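PDB 1VQV: thiamine-monophosphate kinase from Aquifex aeolicus, which catalyses the ATP-dependent phosphorylation of thiamine monophosphate to thiamine diphosphate, the active form of vitamin B1. Local coordinates for residues D71-G76 with D193-I198; M242-E245 with N250-E253; A214-L219 with E289-D294; H268-W273 with M279-R284; L157-A162 with I182-R187. One frame throughout, in Å; residues are numbered along the deposited sequence.

Contact 1. Residues D71-G76 with D193-I198; sequences DVIANG and DYVKHI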
# COMPACT_ATOMS: atom_id res chain seq x y z
N ASP B 71 0.05 -3.00 -14.53
CA ASP B 71 -1.12 -2.14 -14.48
C ASP B 71 -0.75 -0.74 -14.92
O ASP B 71 -1.50 -0.09 -15.65
CB ASP B 71 -1.67 -2.08 -13.06
CG ASP B 71 -2.22 -3.39 -12.61
OD1 ASP B 71 -3.07 -3.95 -13.34
OD2 ASP B 71 -1.79 -3.87 -11.53
N VAL B 72 0.41 -0.27 -14.44
CA VAL B 72 0.92 1.04 -14.80
C VAL B 72 1.19 1.02 -16.30
O VAL B 72 0.88 1.97 -17.01
CB VAL B 72 2.27 1.35 -14.10
CG1 VAL B 72 2.84 2.66 -14.63
CG2 VAL B 72 2.08 1.42 -12.59
N ILE B 73 1.77 -0.07 -16.77
CA ILE B 73 2.11 -0.24 -18.18
C ILE B 73 0.89 -0.22 -19.09
O ILE B 73 0.90 0.41 -20.14
CB ILE B 73 2.97 -1.54 -18.35
CG1 ILE B 73 4.37 -1.14 -18.77
CG2 ILE B 73 2.36 -2.52 -19.35
CD1 ILE B 73 4.94 -0.05 -17.90
N ALA B 74 -0.17 -0.90 -18.66
CA ALA B 74 -1.41 -0.97 -19.44
C ALA B 74 -2.10 0.37 -19.61
O ALA B 74 -3.01 0.50 -20.42
CB ALA B 74 -2.37 -1.97 -18.79
N ASN B 75 -1.67 1.37 -18.84
CA ASN B 75 -2.26 2.70 -18.93
C ASN B 75 -1.32 3.70 -19.60
O ASN B 75 -1.57 4.91 -19.61
CB ASN B 75 -2.71 3.18 -17.53
CG ASN B 75 -3.94 2.43 -17.01
OD1 ASN B 75 -4.98 2.40 -17.65
ND2 ASN B 75 -3.82 1.84 -15.83
N GLY B 76 -0.24 3.20 -20.18
CA GLY B 76 0.70 4.05 -20.88
C GLY B 76 1.63 4.81 -19.98
O GLY B 76 2.15 5.87 -20.35
N ASP B 193 7.59 -3.19 -22.55
CA ASP B 193 8.05 -2.95 -23.92
C ASP B 193 6.93 -2.46 -24.85
O ASP B 193 7.14 -2.23 -26.03
CB ASP B 193 8.68 -4.24 -24.48
CG ASP B 193 7.69 -5.39 -24.59
OD1 ASP B 193 6.80 -5.55 -23.73
OD2 ASP B 193 7.80 -6.18 -25.54
N TYR B 194 5.74 -2.27 -24.30
CA TYR B 194 4.57 -1.80 -25.04
C TYR B 194 4.20 -0.38 -24.61
O TYR B 194 3.20 0.18 -25.08
CB TYR B 194 3.36 -2.67 -24.75
CG TYR B 194 3.19 -3.86 -25.64
CD1 TYR B 194 4.06 -4.93 -25.58
CD2 TYR B 194 2.13 -3.90 -26.56
CE1 TYR B 194 3.89 -6.03 -26.41
CE2 TYR B 194 1.95 -4.99 -27.38
CZ TYR B 194 2.83 -6.05 -27.31
OH TYR B 194 2.64 -7.12 -28.14
N VAL B 195 4.98 0.20 -23.70
CA VAL B 195 4.63 1.52 -23.23
C VAL B 195 4.53 2.52 -24.35
O VAL B 195 3.48 3.13 -24.53
CB VAL B 195 5.61 2.00 -22.11
CG1 VAL B 195 5.67 3.52 -22.06
CG2 VAL B 195 5.10 1.49 -20.76
N LYS B 196 5.59 2.68 -25.14
CA LYS B 196 5.58 3.62 -26.26
C LYS B 196 4.38 3.42 -27.18
O LYS B 196 3.70 4.37 -27.56
CB LYS B 196 6.87 3.48 -27.06
CG LYS B 196 8.12 3.65 -26.23
CD LYS B 196 8.20 5.05 -25.64
CE LYS B 196 9.58 5.32 -25.08
NZ LYS B 196 10.61 5.14 -26.14
N HIS B 197 4.12 2.17 -27.54
CA HIS B 197 3.02 1.88 -28.43
C HIS B 197 1.67 2.24 -27.83
O HIS B 197 0.84 2.83 -28.50
CB HIS B 197 3.00 0.39 -28.82
CG HIS B 197 1.96 0.07 -29.85
ND1 HIS B 197 2.14 0.34 -31.19
CD2 HIS B 197 0.71 -0.42 -29.72
CE1 HIS B 197 1.03 0.04 -31.84
NE2 HIS B 197 0.15 -0.43 -30.97
N ILE B 198 1.46 1.88 -26.57
CA ILE B 198 0.18 2.15 -25.91
C ILE B 198 -0.04 3.63 -25.58
O ILE B 198 -1.16 4.13 -25.70
CB ILE B 198 0.06 1.33 -24.62
CG1 ILE B 198 0.13 -0.16 -24.94
CG2 ILE B 198 -1.24 1.68 -23.91
CD1 ILE B 198 -1.00 -0.68 -25.81

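Contact 2. Residues M242-E245 with N250-E253; sequences MYCE and NPIE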
# COMPACT_ATOMS: atom_id res chain seq x y z
N MSE B 242 0.53 -28.16 -25.90
CA MSE B 242 1.05 -29.41 -25.39
C MSE B 242 0.41 -29.75 -24.04
O MSE B 242 -0.07 -30.87 -23.84
CB MSE B 242 2.57 -29.30 -25.26
CG MSE B 242 3.24 -28.85 -26.55
SE MSE B 242 5.19 -28.76 -26.46
CE MSE B 242 5.47 -26.83 -26.27
N TYR B 243 0.40 -28.79 -23.13
CA TYR B 243 -0.20 -28.99 -21.83
C TYR B 243 -1.62 -29.52 -22.01
O TYR B 243 -2.04 -30.46 -21.34
CB TYR B 243 -0.28 -27.67 -21.07
CG TYR B 243 -1.09 -27.79 -19.81
CD1 TYR B 243 -0.51 -28.27 -18.63
CD2 TYR B 243 -2.46 -27.50 -19.81
CE1 TYR B 243 -1.26 -28.45 -17.49
CE2 TYR B 243 -3.22 -27.68 -18.66
CZ TYR B 243 -2.61 -28.16 -17.51
OH TYR B 243 -3.35 -28.34 -16.37
N CYS B 244 -2.35 -28.88 -22.92
CA CYS B 244 -3.73 -29.27 -23.21
C CYS B 244 -3.83 -30.70 -23.72
O CYS B 244 -4.55 -31.52 -23.16
CB CYS B 244 -4.33 -28.32 -24.24
SG CYS B 244 -4.88 -26.78 -23.50
N GLU B 245 -3.10 -31.00 -24.78
CA GLU B 245 -3.12 -32.34 -25.34
C GLU B 245 -2.78 -33.34 -24.23
O GLU B 245 -3.53 -34.28 -23.99
CB GLU B 245 -2.10 -32.46 -26.49
CG GLU B 245 -2.11 -33.81 -27.24
CD GLU B 245 -3.52 -34.29 -27.62
OE1 GLU B 245 -4.32 -34.60 -26.69
OE2 GLU B 245 -3.85 -34.34 -28.84
N ASN B 250 -9.16 -28.03 -23.58
CA ASN B 250 -9.31 -27.14 -24.73
C ASN B 250 -8.52 -25.86 -24.60
O ASN B 250 -8.85 -24.97 -23.80
CB ASN B 250 -10.78 -26.78 -24.99
CG ASN B 250 -10.94 -25.87 -26.20
OD1 ASN B 250 -10.44 -26.17 -27.29
ND2 ASN B 250 -11.62 -24.76 -26.02
N PRO B 251 -7.46 -25.73 -25.41
CA PRO B 251 -6.64 -24.53 -25.36
C PRO B 251 -7.48 -23.28 -25.37
O PRO B 251 -7.22 -22.35 -24.60
CB PRO B 251 -5.75 -24.66 -26.60
CG PRO B 251 -6.56 -25.55 -27.52
CD PRO B 251 -7.10 -26.57 -26.57
N ILE B 252 -8.52 -23.26 -26.20
CA ILE B 252 -9.38 -22.08 -26.29
C ILE B 252 -10.05 -21.72 -24.98
O ILE B 252 -10.10 -20.55 -24.59
CB ILE B 252 -10.45 -22.25 -27.38
CG1 ILE B 252 -9.78 -22.57 -28.72
CG2 ILE B 252 -11.29 -20.97 -27.52
CD1 ILE B 252 -8.96 -21.42 -29.29
N GLU B 253 -10.57 -22.72 -24.29
CA GLU B 253 -11.23 -22.48 -23.01
C GLU B 253 -10.24 -21.78 -22.07
O GLU B 253 -10.62 -21.05 -21.15
CB GLU B 253 -11.70 -23.81 -22.43
CG GLU B 253 -12.82 -23.70 -21.42
CD GLU B 253 -12.37 -24.15 -20.04
OE1 GLU B 253 -11.76 -25.25 -19.94
OE2 GLU B 253 -12.64 -23.41 -19.05

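Contact 3. Residues A214-L219 with E289-D294; sequences ADANHL and EGVFVD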
# COMPACT_ATOMS: atom_id res chain seq x y z
N ALA B 214 -13.90 -11.85 -19.51
CA ALA B 214 -14.24 -10.96 -18.40
C ALA B 214 -13.83 -9.51 -18.67
O ALA B 214 -14.68 -8.62 -18.66
CB ALA B 214 -13.58 -11.46 -17.09
N ASP B 215 -12.55 -9.27 -18.94
CA ASP B 215 -12.08 -7.92 -19.19
C ASP B 215 -12.53 -7.26 -20.49
O ASP B 215 -12.53 -6.03 -20.59
CB ASP B 215 -10.55 -7.86 -19.08
CG ASP B 215 -10.06 -8.24 -17.70
OD1 ASP B 215 -10.75 -7.87 -16.73
OD2 ASP B 215 -9.00 -8.90 -17.57
N ALA B 216 -12.90 -8.05 -21.50
CA ALA B 216 -13.39 -7.50 -22.76
C ALA B 216 -14.76 -6.89 -22.49
O ALA B 216 -15.19 -5.96 -23.17
CB ALA B 216 -13.51 -8.58 -23.81
N ASN B 217 -15.45 -7.43 -21.48
CA ASN B 217 -16.76 -6.91 -21.09
C ASN B 217 -16.57 -5.56 -20.44
O ASN B 217 -17.23 -4.58 -20.79
CB ASN B 217 -17.44 -7.85 -20.08
CG ASN B 217 -18.23 -8.95 -20.75
OD1 ASN B 217 -17.69 -9.73 -21.54
ND2 ASN B 217 -19.52 -9.02 -20.43
N HIS B 218 -15.68 -5.51 -19.45
CA HIS B 218 -15.38 -4.26 -18.75
C HIS B 218 -15.03 -3.23 -19.81
O HIS B 218 -15.37 -2.06 -19.73
CB HIS B 218 -14.21 -4.45 -17.79
CG HIS B 218 -14.56 -5.27 -16.59
ND1 HIS B 218 -14.85 -6.62 -16.67
CD2 HIS B 218 -14.71 -4.93 -15.29
CE1 HIS B 218 -15.16 -7.07 -15.47
NE2 HIS B 218 -15.09 -6.07 -14.61
N LEU B 219 -14.35 -3.71 -20.84
CA LEU B 219 -13.97 -2.85 -21.93
C LEU B 219 -15.25 -2.39 -22.63
O LEU B 219 -15.55 -1.19 -22.65
CB LEU B 219 -13.08 -3.64 -22.87
CG LEU B 219 -12.52 -2.84 -24.04
CD1 LEU B 219 -12.06 -1.46 -23.57
CD2 LEU B 219 -11.36 -3.63 -24.63
N GLU B 289 -23.08 -2.49 -26.99
CA GLU B 289 -23.53 -3.35 -25.89
C GLU B 289 -22.69 -4.51 -25.36
O GLU B 289 -22.19 -4.42 -24.22
CB GLU B 289 -24.98 -3.78 -26.14
CG GLU B 289 -25.85 -2.52 -26.50
CD GLU B 289 -27.09 -2.37 -25.64
OE1 GLU B 289 -28.01 -3.15 -25.89
OE2 GLU B 289 -27.14 -1.51 -24.72
N GLY B 290 -22.50 -5.60 -26.11
CA GLY B 290 -21.73 -6.71 -25.54
C GLY B 290 -20.64 -7.44 -26.30
O GLY B 290 -20.38 -7.14 -27.47
N VAL B 291 -20.01 -8.42 -25.65
CA VAL B 291 -18.92 -9.18 -26.27
C VAL B 291 -19.37 -10.49 -26.90
O VAL B 291 -20.18 -11.23 -26.32
CB VAL B 291 -17.77 -9.46 -25.25
CG1 VAL B 291 -16.59 -10.16 -25.95
CG2 VAL B 291 -17.31 -8.16 -24.62
N PHE B 292 -18.82 -10.80 -28.07
CA PHE B 292 -19.18 -12.00 -28.81
C PHE B 292 -17.96 -12.80 -29.29
O PHE B 292 -16.92 -12.25 -29.69
CB PHE B 292 -20.08 -11.59 -29.98
CG PHE B 292 -21.40 -10.99 -29.54
CD1 PHE B 292 -21.47 -9.72 -28.95
CD2 PHE B 292 -22.57 -11.73 -29.66
CE1 PHE B 292 -22.70 -9.22 -28.48
CE2 PHE B 292 -23.79 -11.25 -29.20
CZ PHE B 292 -23.86 -9.99 -28.61
N VAL B 293 -18.09 -14.13 -29.27
CA VAL B 293 -17.02 -15.02 -29.68
C VAL B 293 -17.56 -15.89 -30.77
O VAL B 293 -18.62 -16.50 -30.61
CB VAL B 293 -16.56 -15.94 -28.51
CG1 VAL B 293 -15.43 -16.85 -28.97
CG2 VAL B 293 -16.13 -15.10 -27.30
N ASP B 294 -16.84 -15.98 -31.88
CA ASP B 294 -17.30 -16.81 -32.98
C ASP B 294 -18.77 -16.55 -33.31
O ASP B 294 -19.45 -17.40 -33.88
CB ASP B 294 -17.10 -18.29 -32.62
CG ASP B 294 -15.68 -18.77 -32.89
OD1 ASP B 294 -14.74 -18.02 -32.54
OD2 ASP B 294 -15.50 -19.87 -33.46

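Contact 4. Residues H268-W273 with M279-R284; sequences HPKERW and MTEIGR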
# COMPACT_ATOMS: atom_id res chain seq x y z
N HIS B 268 -7.20 -0.02 -31.28
CA HIS B 268 -6.83 1.06 -32.17
C HIS B 268 -6.97 0.62 -33.63
O HIS B 268 -7.13 -0.57 -33.92
CB HIS B 268 -5.41 1.58 -31.86
CG HIS B 268 -4.31 0.57 -32.05
ND1 HIS B 268 -4.16 -0.17 -33.20
CD2 HIS B 268 -3.23 0.28 -31.28
CE1 HIS B 268 -3.04 -0.87 -33.13
NE2 HIS B 268 -2.45 -0.61 -31.98
N PRO B 269 -6.98 1.59 -34.57
CA PRO B 269 -7.12 1.21 -35.99
C PRO B 269 -6.05 0.20 -36.45
O PRO B 269 -4.89 0.26 -36.02
CB PRO B 269 -7.04 2.56 -36.72
CG PRO B 269 -6.33 3.47 -35.75
CD PRO B 269 -6.89 3.05 -34.42
N LYS B 270 -6.45 -0.73 -37.31
CA LYS B 270 -5.56 -1.79 -37.80
C LYS B 270 -4.28 -1.28 -38.43
O LYS B 270 -3.23 -1.93 -38.36
CB LYS B 270 -6.30 -2.67 -38.79
CG LYS B 270 -5.41 -3.70 -39.43
CD LYS B 270 -6.24 -4.72 -40.19
CE LYS B 270 -5.37 -5.88 -40.67
NZ LYS B 270 -6.24 -7.02 -41.05
N GLU B 271 -4.37 -0.12 -39.07
CA GLU B 271 -3.23 0.49 -39.72
C GLU B 271 -2.01 0.65 -38.79
O GLU B 271 -0.86 0.67 -39.25
CB GLU B 271 -3.67 1.87 -40.28
CG GLU B 271 -5.10 2.34 -39.86
CD GLU B 271 -5.22 3.89 -39.75
OE1 GLU B 271 -4.32 4.50 -39.11
OE2 GLU B 271 -6.20 4.50 -40.27
N ARG B 272 -2.23 0.71 -37.49
CA ARG B 272 -1.11 0.92 -36.56
C ARG B 272 -0.39 -0.27 -35.89
O ARG B 272 -0.04 -0.18 -34.71
CB ARG B 272 -1.53 1.92 -35.49
CG ARG B 272 -1.39 3.35 -35.92
CD ARG B 272 -2.72 4.03 -36.27
NE ARG B 272 -2.51 5.47 -36.38
CZ ARG B 272 -3.30 6.40 -35.84
NH1 ARG B 272 -4.38 6.05 -35.15
NH2 ARG B 272 -2.97 7.70 -35.97
N TRP B 273 -0.14 -1.36 -36.61
CA TRP B 273 0.59 -2.47 -35.98
C TRP B 273 2.09 -2.19 -36.01
O TRP B 273 2.62 -1.67 -36.99
CB TRP B 273 0.27 -3.83 -36.63
CG TRP B 273 0.38 -3.92 -38.14
CD1 TRP B 273 -0.61 -3.72 -39.05
CD2 TRP B 273 1.55 -4.29 -38.90
NE1 TRP B 273 -0.15 -3.93 -40.33
CE2 TRP B 273 1.17 -4.28 -40.27
CE3 TRP B 273 2.87 -4.62 -38.56
CZ2 TRP B 273 2.07 -4.60 -41.31
CZ3 TRP B 273 3.76 -4.93 -39.59
CH2 TRP B 273 3.36 -4.91 -40.95
N MSE B 279 2.28 -8.41 -31.27
CA MSE B 279 0.89 -7.97 -31.25
C MSE B 279 0.00 -8.93 -32.08
O MSE B 279 0.43 -9.42 -33.12
CB MSE B 279 0.88 -6.58 -31.86
CG MSE B 279 -0.30 -5.72 -31.61
SE MSE B 279 0.14 -4.03 -32.44
CE MSE B 279 1.96 -3.76 -31.77
N THR B 280 -1.21 -9.20 -31.62
CA THR B 280 -2.13 -10.10 -32.34
C THR B 280 -3.57 -9.58 -32.33
O THR B 280 -4.18 -9.40 -31.26
CB THR B 280 -2.15 -11.50 -31.72
OG1 THR B 280 -0.82 -12.04 -31.70
CG2 THR B 280 -3.05 -12.43 -32.52
N GLU B 281 -4.13 -9.32 -33.51
CA GLU B 281 -5.50 -8.84 -33.58
C GLU B 281 -6.44 -10.03 -33.40
O GLU B 281 -6.31 -11.05 -34.07
CB GLU B 281 -5.76 -8.18 -34.93
CG GLU B 281 -7.15 -7.60 -35.02
CD GLU B 281 -7.66 -7.52 -36.44
OE1 GLU B 281 -7.10 -6.72 -37.23
OE2 GLU B 281 -8.62 -8.27 -36.75
N ILE B 282 -7.41 -9.89 -32.51
CA ILE B 282 -8.31 -11.00 -32.25
C ILE B 282 -9.77 -10.72 -32.58
O ILE B 282 -10.59 -11.64 -32.64
CB ILE B 282 -8.21 -11.43 -30.77
CG1 ILE B 282 -8.64 -10.27 -29.86
CG2 ILE B 282 -6.78 -11.83 -30.44
CD1 ILE B 282 -8.97 -10.72 -28.47
N GLY B 283 -10.11 -9.46 -32.80
CA GLY B 283 -11.48 -9.14 -33.11
C GLY B 283 -11.67 -7.69 -33.51
O GLY B 283 -10.69 -7.00 -33.80
N ARG B 284 -12.92 -7.23 -33.51
CA ARG B 284 -13.22 -5.85 -33.89
C ARG B 284 -14.20 -5.15 -32.96
O ARG B 284 -14.99 -5.79 -32.26
CB ARG B 284 -13.78 -5.82 -35.32
CG ARG B 284 -13.11 -6.82 -36.28
CD ARG B 284 -13.39 -6.50 -37.75
NE ARG B 284 -14.80 -6.26 -38.04
CZ ARG B 284 -15.32 -6.15 -39.27
NH1 ARG B 284 -14.53 -6.26 -40.33
NH2 ARG B 284 -16.63 -5.91 -39.43

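Contact 5. Residues L157-A162 with I182-R187; sequences LGDSRA and IQRHLR. With PO4 (phosphate ion), chain F.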
# COMPACT_ATOMS: atom_id res chain seq x y z
N LEU B 157 -2.31 -16.35 -24.60
CA LEU B 157 -3.18 -16.41 -23.44
C LEU B 157 -3.37 -17.82 -22.94
O LEU B 157 -3.29 -18.77 -23.73
CB LEU B 157 -4.54 -15.80 -23.79
CG LEU B 157 -4.50 -14.41 -24.43
CD1 LEU B 157 -5.84 -14.16 -25.06
CD2 LEU B 157 -4.14 -13.33 -23.41
N GLY B 158 -3.62 -17.94 -21.64
CA GLY B 158 -3.86 -19.23 -21.01
C GLY B 158 -2.68 -19.82 -20.26
O GLY B 158 -2.85 -20.66 -19.37
N ASP B 159 -1.48 -19.38 -20.60
CA ASP B 159 -0.26 -19.89 -19.98
C ASP B 159 -0.23 -19.87 -18.45
O ASP B 159 0.05 -20.89 -17.83
CB ASP B 159 0.96 -19.13 -20.54
CG ASP B 159 1.08 -19.28 -22.05
OD1 ASP B 159 0.23 -18.76 -22.78
OD2 ASP B 159 2.02 -19.95 -22.50
N SER B 160 -0.53 -18.72 -17.85
CA SER B 160 -0.54 -18.61 -16.40
C SER B 160 -1.48 -19.65 -15.75
O SER B 160 -1.14 -20.26 -14.74
CB SER B 160 -0.94 -17.18 -16.02
OG SER B 160 -0.79 -16.91 -14.63
N ARG B 161 -2.64 -19.88 -16.34
CA ARG B 161 -3.58 -20.84 -15.78
C ARG B 161 -3.09 -22.29 -15.78
O ARG B 161 -3.33 -23.03 -14.84
CB ARG B 161 -4.92 -20.78 -16.52
CG ARG B 161 -5.84 -21.94 -16.22
CD ARG B 161 -7.24 -21.65 -16.71
NE ARG B 161 -8.03 -22.86 -16.87
CZ ARG B 161 -9.35 -22.87 -17.03
NH1 ARG B 161 -10.03 -21.73 -17.04
NH2 ARG B 161 -9.99 -24.02 -17.18
N ALA B 162 -2.44 -22.69 -16.87
CA ALA B 162 -1.94 -24.05 -16.97
C ALA B 162 -0.80 -24.23 -15.95
O ALA B 162 -0.64 -25.31 -15.37
CB ALA B 162 -1.45 -24.33 -18.40
N ILE B 182 4.86 -22.68 -15.95
CA ILE B 182 4.93 -22.37 -14.53
C ILE B 182 5.64 -21.04 -14.36
O ILE B 182 5.22 -20.18 -13.59
CB ILE B 182 5.72 -23.47 -13.77
CG1 ILE B 182 5.17 -24.86 -14.14
CG2 ILE B 182 5.63 -23.25 -12.26
CD1 ILE B 182 5.87 -26.03 -13.45
N GLN B 183 6.73 -20.87 -15.08
CA GLN B 183 7.50 -19.65 -14.99
C GLN B 183 6.65 -18.44 -15.38
O GLN B 183 6.77 -17.38 -14.78
CB GLN B 183 8.77 -19.80 -15.85
CG GLN B 183 9.65 -20.97 -15.35
CD GLN B 183 11.03 -21.10 -16.02
OE1 GLN B 183 11.86 -21.93 -15.59
NE2 GLN B 183 11.28 -20.30 -17.06
N ARG B 184 5.78 -18.60 -16.37
CA ARG B 184 4.91 -17.51 -16.82
C ARG B 184 3.93 -17.09 -15.74
O ARG B 184 3.45 -15.95 -15.71
CB ARG B 184 4.13 -17.95 -18.07
CG ARG B 184 4.85 -17.61 -19.38
CD ARG B 184 4.53 -18.54 -20.53
NE ARG B 184 5.66 -18.54 -21.47
CZ ARG B 184 5.87 -19.45 -22.41
NH1 ARG B 184 5.03 -20.47 -22.58
NH2 ARG B 184 6.96 -19.37 -23.17
N HIS B 185 3.65 -18.01 -14.83
CA HIS B 185 2.73 -17.74 -13.75
C HIS B 185 3.46 -17.28 -12.50
O HIS B 185 2.97 -16.44 -11.76
CB HIS B 185 1.90 -18.99 -13.47
CG HIS B 185 1.03 -18.88 -12.26
ND1 HIS B 185 1.43 -19.31 -11.02
CD2 HIS B 185 -0.22 -18.38 -12.11
CE1 HIS B 185 0.46 -19.09 -10.14
NE2 HIS B 185 -0.55 -18.53 -10.78
N LEU B 186 4.66 -17.81 -12.28
CA LEU B 186 5.43 -17.46 -11.10
C LEU B 186 6.30 -16.21 -11.27
O LEU B 186 6.35 -15.35 -10.40
CB LEU B 186 6.31 -18.65 -10.68
CG LEU B 186 6.16 -19.12 -9.23
CD1 LEU B 186 4.69 -19.29 -8.92
CD2 LEU B 186 6.89 -20.43 -9.02
N ARG B 187 6.99 -16.13 -12.40
CA ARG B 187 7.87 -15.01 -12.70
C ARG B 187 7.46 -14.34 -14.00
O ARG B 187 8.22 -14.34 -14.97
CB ARG B 187 9.32 -15.50 -12.83
CG ARG B 187 10.26 -15.02 -11.74
CD ARG B 187 11.74 -15.02 -12.18
NE ARG B 187 12.00 -14.04 -13.24
CZ ARG B 187 13.07 -13.25 -13.29
NH1 ARG B 187 14.00 -13.32 -12.35
NH2 ARG B 187 13.23 -12.41 -14.31
P PO4 F . 14.80 -16.83 -10.67
O1 PO4 F . 15.54 -16.78 -11.95
O2 PO4 F . 13.70 -17.82 -10.77
O3 PO4 F . 15.72 -17.23 -9.57
O4 PO4 F . 14.23 -15.49 -10.38

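Contact 1. Residues D71-G76 with D193-I198
Val195 and Ile73 carry the most buried surface here, and they meet through a single methyl. CG2 of Val195 lies over the outer end of the isoleucine, 3.3 Å from Ile73 CD1 and nearly as close to its CG1, and the two side chains cross at about a right angle. Ile73 leaves its backbone alongside 193-198, and its CG1-CD1 branch makes the reach, which is why a branched residue with an extra carbon suits this place. The beta-branched Val195, at the start of its helix, offers a compact, stiff apolar face in return. One turn on, Ile198 points toward 71-76 with CG2 anti to its backbone N, and this methyl comes to 4.1 Å from Ala74 O. It also borders Gly76. That glycine, with phi of 78°, is the C-prime residue of a Schellman motif closing helix 57-73: Gly76 N bonds to Ile73 O and Gly77 N to Val72 O. The positive phi lets the chain leave the helix, and glycine tolerates it readily. Strand 263-268 lines the pair, with Leu264 against Ile73 and Ala74 and Phe266 against Ile198, while strand 204-208 sends Ser205 to hydrogen-bond Ala74 O and sets Asp207, a magnesium ligand, beside Ala74.

Contact 2. Residues M242-E245 with N250-E253
With chi1 at -80°, Cys244 sets its SG anti to the carbonyl carbon and beside its own backbone N, which brings the sulfur against Pro251. It settles against the start of the proline, 3.4 Å from Pro251 N and 3.8 Å from Pro251 CD, while Cys244 CB adds a contact with CD at 4.0 Å. Across the short turn between helices 238-246 and 251-256, the two backbones come closest here, Cys244 CA lying 6.0 Å from Pro251 CA. Asn250 occupies the N-cap position of the second helix, and a proline directly after it fits well, since the first turn of a helix needs no N-H from that residue. Leu236 touches the proline too, and the neighbouring Tyr243 packs on helices 159-168 and 176-186. Because Pro251 N bears no hydrogen, it has nothing to donate to the thiol; the small, polarisable sulfur rests on the N-CA side of the proline, with CD and CB alongside, in plain van der Waals packing.

Contact 3. Residues A214-L219 with E289-D294
Val291 faces Asn217 where a helix passes an extended segment, the CA atoms of the two residues 6.1 Å apart. Residues 214-219 are helical throughout, whereas 289-294 lead through Gly290 into a short strand that includes Phe292 and Val293. Val291 is extended, with phi and psi near -96° and 139°. Its side chain points toward the helix and carries nearly all of the contact from this segment. CG1 stands anti to the backbone N (chi1 -176°), which places CG2 beside that N and against the helix. CG2 touches Ala216 CB at 3.9 Å and also lies 3.4 Å from Ala216 O, while CG1 reaches the same CB from the other branch. A small alanine lets the forked valine come close to the helix backbone. Asn217 borders it on one side, its CG 4.1 Å from Val291 CG2. Further along, His218 bends back to its own helix: ND1 donates to Ala214 O at 2.8 Å, from above the carbonyl plane. Asp215 turns elsewhere, its OD2 accepting the backbone N-H groups of Ser209 and Asp210, which bind ATP and magnesium respectively. On the strand, Phe292 makes a cation-pi contact with Lys226. Helix 212-222 thus packs against Val291 and also touches strand 204-208 of the same mixed sheet, the helix-on-sheet layering of the alpha/beta C-terminal domain in PurM-like proteins.

Contact 4. Residues H268-W273 with M279-R284
His268 ends strand 263-268 with its ring edge turned to Met279, a selenomethionine in this crystal whose SE lies near the ring plane, 4.3 Å from His268 NE2. That nitrogen is engaged with His197. The other, ND1, donates to Pro269 O at 2.9 Å, above the carbonyl plane and at a bent angle of 140°; Arg272 N reaches the same oxygen from the opposite face, tying the loop into a compact turn. Lys270 follows, its extended chain crossing Glu281 at about a right angle. The aliphatic part does most of the touching, with Lys270 CD 3.7 Å from Glu281 OE1. Lys270 NZ makes a long salt bridge of 3.9 Å to that oxygen, and the firmer ionic partner of Glu281 is Lys233 at OE2. Strands 263-268 and 280-286 flank strand 150-153, each antiparallel to it, and a classic beta bulge sets Ile282 and Gly283 together opposite Val151. Arg272 CB sits 3.9 Å above one face of the His268 ring, toward its rim. Trp273 meets the selenium by its inner atoms, CA at 3.9 Å and CB at 4.2 Å from Met279 SE. The bend of Met279 at chi3 (-46°) carries its terminal methyl toward His197.

Contact 5. Residues L157-A162 with I182-R187
Asp159 and Arg184 join two consecutive helices, 159-168 and 176-186, where the start of the first crosses the end of the second. Arg184 NH1 donates to Asp159 OD2 at 3.1 Å, a salt bridge whose hydrogen bond is weak: the angle at the hydrogen is 127°, and the carboxylate and guanidinium planes stand 79° apart. Asp159 has firmer partners, Thr156 OG1 at OD1 and Ser237 OG at OD2, so both of its oxygens are occupied. The extended arginine also lays its CD on Asp159 CB, 3.6 Å away. With an alanine in place of Arg184, the buried carboxylate of Asp159 would probably lose its cationic partner. Ser160, small enough for close helix approach, keeps OG anti to its backbone N, where it bonds weakly to Glu260 O, the carbonyl of a substrate-binding residue. The same OG lies in the plane of the His185 ring, at the CD2 edge. Ile182 O accepts from both His185 N and Leu186 N, while His185 O takes Lys63 NZ. Past the helix end, Arg187 holds a phosphate ion, probably from the crystallisation liquor: its NH1 donates to O4 of the phosphate at 2.9 Å, nearly straight at 161°.

How the contacts relate
Contact 5 is nested within the chain loop that contact 1 closes; contacts 2 and 4 follow in turn, both inside the loop closed by contact 3. Four of the five form two touching pairs. Contacts 1 and 4, centres 16 Å apart, meet where His197 hydrogen-bonds His268, linking helix 195-201 to the end of strand 263-268 in the seven-stranded sheet. Contacts 2 and 5, centres 13 Å apart, gather the helices: Tyr243 packs on Ala162, and Arg161 and Glu253 make a weak ion pair. Contact 3 reaches the same sheet as contact 4, its centre about 16 Å from that of contact 4. Contact 1 alone brings in the PurM-like N-terminal region, connecting it with the later part of the chain.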